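Local coordinates for 5-carboxymethyl-2-hydroxymuconate delta-isomerase (Bordetella bronchiseptica, PDB 4JJ9), which probably catalyses the isomerisation of 5-carboxymethyl-2-hydroxymuconate to 5-carboxy-2-oxohept-3-enedioate in homoprotocatechuate breakdown, at residues A[131-135]-A[136-140]. Sequence-based numbering, arbitrary orientation.
Sequences PLLQQ and RRVGL. With SO4 (sulfate ion), chain G.
L133 and V138 meet where the end of helix 111-135 turns back into strand 138-146. The CB of L133 starts out away from the strand. With chi1 at -61°, CG lies beside the backbone N, and the branch then swings back. CG brings methyl CD2 to the strand. CD2 does the touching: it is 3.9 Å from V138 CB and 4.0 Å from L140 CD1. It thus bridges two strand residues whose CB atoms both point toward the helix. L132 CG lies 4.1 Å from the V138 methyl CG2. Both leucine side chains cross that of V138 at about a right angle. The contact is apolar.

Q135 N donates to L132 O at 3.3 Å. The polar end of R136 finds its partners outside the turn. Its chain runs extended to CD, then bends at chi3. NE forms a salt bridge with D37, and NH1 bonds D95 O.

L140 N gives an almost straight bond to sulfate O4 (2.9 Å, 171°). G156 N and H159 N of the second subunit also hold this sulfate.

The turn completes the beta-alpha-beta unit of strand 97-105, helix 111-135 and strand 138-146. The N-to-C axes of 131-135 and 138-140 run at 147°, nearer antiparallel than parallel. G139 pairs with strand 97-105, while V138 N and R136 O bond N157 of the second subunit, so the turn lies at a subunit interface of the trimer.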
ATOM      1  N   PRO A 131      25.465  -0.626   0.776  1.00 23.55           N
ATOM      2  CA  PRO A 131      26.094   0.628   1.216  1.00 23.57           C
ATOM      3  C   PRO A 131      25.336   1.338   2.341  1.00 23.12           C
ATOM      4  O   PRO A 131      25.955   2.025   3.150  1.00 23.35           O
ATOM      5  CB  PRO A 131      26.074   1.486  -0.053  1.00 23.78           C
ATOM      6  CG  PRO A 131      26.168   0.486  -1.154  1.00 24.12           C
ATOM      7  CD  PRO A 131      25.318  -0.662  -0.694  1.00 23.86           C
ATOM      8  N   LEU A 132      24.014   1.168   2.377  1.00 22.47           N
ATOM      9  CA  LEU A 132      23.167   1.703   3.440  1.00 21.86           C
ATOM     10  C   LEU A 132      23.627   1.210   4.813  1.00 20.85           C
ATOM     11  O   LEU A 132      23.721   1.980   5.774  1.00 20.34           O
ATOM     12  CB  LEU A 132      21.728   1.242   3.199  1.00 22.19           C
ATOM     13  CG  LEU A 132      20.508   2.136   3.368  1.00 24.20           C
ATOM     14  CD1 LEU A 132      20.670   3.429   2.607  1.00 25.11           C
ATOM     15  CD2 LEU A 132      19.282   1.390   2.872  1.00 23.40           C
ATOM     16  N   LEU A 133      23.908  -0.084   4.891  1.00 19.94           N
ATOM     17  CA  LEU A 133      24.228  -0.737   6.154  1.00 19.76           C
ATOM     18  C   LEU A 133      25.579  -0.312   6.718  1.00 19.75           C
ATOM     19  O   LEU A 133      25.814  -0.434   7.916  1.00 19.44           O
ATOM     20  CB  LEU A 133      24.163  -2.258   5.994  1.00 19.86           C
ATOM     21  CG  LEU A 133      22.807  -2.836   5.585  1.00 19.87           C
ATOM     22  CD1 LEU A 133      22.874  -4.346   5.607  1.00 21.13           C
ATOM     23  CD2 LEU A 133      21.688  -2.336   6.506  1.00 20.08           C
ATOM     24  N   GLN A 134      26.458   0.196   5.855  1.00 19.94           N
ATOM     25  CA  GLN A 134      27.771   0.664   6.297  1.00 20.27           C
ATOM     26  C   GLN A 134      27.685   1.920   7.171  1.00 19.78           C
ATOM     27  O   GLN A 134      28.514   2.113   8.062  1.00 19.82           O
ATOM     28  CB  GLN A 134      28.696   0.900   5.093  1.00 20.83           C
ATOM     29  CG  GLN A 134      30.171   1.122   5.455  1.00 23.26           C
ATOM     30  CD  GLN A 134      31.102   1.117   4.244  1.00 26.38           C
ATOM     31  OE1 GLN A 134      32.326   1.204   4.392  1.00 28.28           O
ATOM     32  NE2 GLN A 134      30.531   1.014   3.047  1.00 27.35           N
ATOM     33  N   GLN A 135      26.681   2.762   6.935  1.00 19.23           N
ATOM     34  CA  GLN A 135      26.607   4.060   7.612  1.00 18.95           C
ATOM     35  C   GLN A 135      25.305   4.346   8.365  1.00 17.50           C
ATOM     36  O   GLN A 135      25.067   5.479   8.792  1.00 17.86           O
ATOM     37  CB  GLN A 135      26.914   5.197   6.625  1.00 19.69           C
ATOM     38  CG  GLN A 135      28.315   5.139   6.042  1.00 22.45           C
ATOM     39  CD  GLN A 135      28.665   6.375   5.236  1.00 26.52           C
ATOM     40  OE1 GLN A 135      28.010   6.694   4.238  1.00 28.45           O
ATOM     41  NE2 GLN A 135      29.706   7.075   5.664  1.00 27.69           N
ATOM     42  N   ARG A 136      24.469   3.319   8.531  1.00 15.65           N
ATOM     43  CA  ARG A 136      23.217   3.447   9.276  1.00 13.45           C
ATOM     44  C   ARG A 136      22.709   2.078   9.724  1.00 12.28           C
ATOM     45  O   ARG A 136      22.954   1.067   9.060  1.00 11.36           O
ATOM     46  CB  ARG A 136      22.145   4.127   8.417  1.00 14.22           C
ATOM     47  CG  ARG A 136      20.936   4.597   9.206  1.00 12.73           C
ATOM     48  CD  ARG A 136      19.854   5.197   8.302  1.00 14.42           C
ATOM     49  NE  ARG A 136      20.267   6.421   7.608  1.00 15.01           N
ATOM     50  CZ  ARG A 136      20.265   7.635   8.149  1.00 16.22           C
ATOM     51  NH1 ARG A 136      19.904   7.804   9.413  1.00 14.94           N
ATOM     52  NH2 ARG A 136      20.638   8.687   7.421  1.00 17.63           N
ATOM     53  N   ARG A 137      22.024   2.065  10.864  1.00 11.09           N
ATOM     54  CA  ARG A 137      21.253   0.907  11.286  1.00 10.23           C
ATOM     55  C   ARG A 137      19.941   0.937  10.526  1.00  9.63           C
ATOM     56  O   ARG A 137      19.152   1.882  10.666  1.00  9.37           O
ATOM     57  CB  ARG A 137      20.974   0.950  12.788  1.00 10.57           C
ATOM     58  CG  ARG A 137      22.201   0.702  13.644  1.00 11.58           C
ATOM     59  CD  ARG A 137      22.615  -0.772  13.645  1.00 12.79           C
ATOM     60  NE  ARG A 137      23.865  -0.949  14.386  1.00 14.06           N
ATOM     61  CZ  ARG A 137      24.599  -2.058  14.406  1.00 14.69           C
ATOM     62  NH1 ARG A 137      24.228  -3.153  13.745  1.00 13.89           N
ATOM     63  NH2 ARG A 137      25.736  -2.064  15.098  1.00 16.20           N
ATOM     64  N   VAL A 138      19.717  -0.097   9.724  1.00  8.68           N
ATOM     65  CA  VAL A 138      18.526  -0.160   8.877  1.00  8.43           C
ATOM     66  C   VAL A 138      17.892  -1.540   8.977  1.00  8.37           C
ATOM     67  O   VAL A 138      18.582  -2.546   8.843  1.00  8.50           O
ATOM     68  CB  VAL A 138      18.871   0.154   7.395  1.00  8.47           C
ATOM     69  CG1 VAL A 138      17.588   0.255   6.545  1.00  8.81           C
ATOM     70  CG2 VAL A 138      19.669   1.455   7.285  1.00  9.26           C
ATOM     71  N   GLY A 139      16.583  -1.582   9.227  1.00  7.90           N
ATOM     72  CA  GLY A 139      15.818  -2.831   9.106  1.00  8.75           C
ATOM     73  C   GLY A 139      15.440  -3.034   7.644  1.00  8.44           C
ATOM     74  O   GLY A 139      15.066  -2.075   6.965  1.00  8.26           O
ATOM     75  N   LEU A 140      15.605  -4.256   7.140  1.00  8.61           N
ATOM     76  CA  LEU A 140      15.302  -4.561   5.734  1.00  9.43           C
ATOM     77  C   LEU A 140      14.536  -5.874   5.656  1.00 10.34           C
ATOM     78  O   LEU A 140      15.030  -6.919   6.099  1.00 10.47           O
ATOM     79  CB  LEU A 140      16.584  -4.630   4.876  1.00  9.42           C
ATOM     80  CG  LEU A 140      17.501  -3.400   4.760  1.00  9.52           C
ATOM     81  CD1 LEU A 140      18.818  -3.729   4.050  1.00 11.64           C
ATOM     82  CD2 LEU A 140      16.785  -2.265   4.034  1.00  8.38           C
TER
HETATM   83  S   SO4 G 201      16.508  -6.392  10.477  1.00 23.27           S
HETATM   84  O1  SO4 G 201      17.749  -5.798  10.923  1.00 20.83           O
HETATM   85  O2  SO4 G 201      15.408  -5.685  11.151  1.00 26.41           O
HETATM   86  O3  SO4 G 201      16.443  -7.818  10.810  1.00 23.89           O
HETATM   87  O4  SO4 G 201      16.390  -6.260   9.023  1.00 24.24           O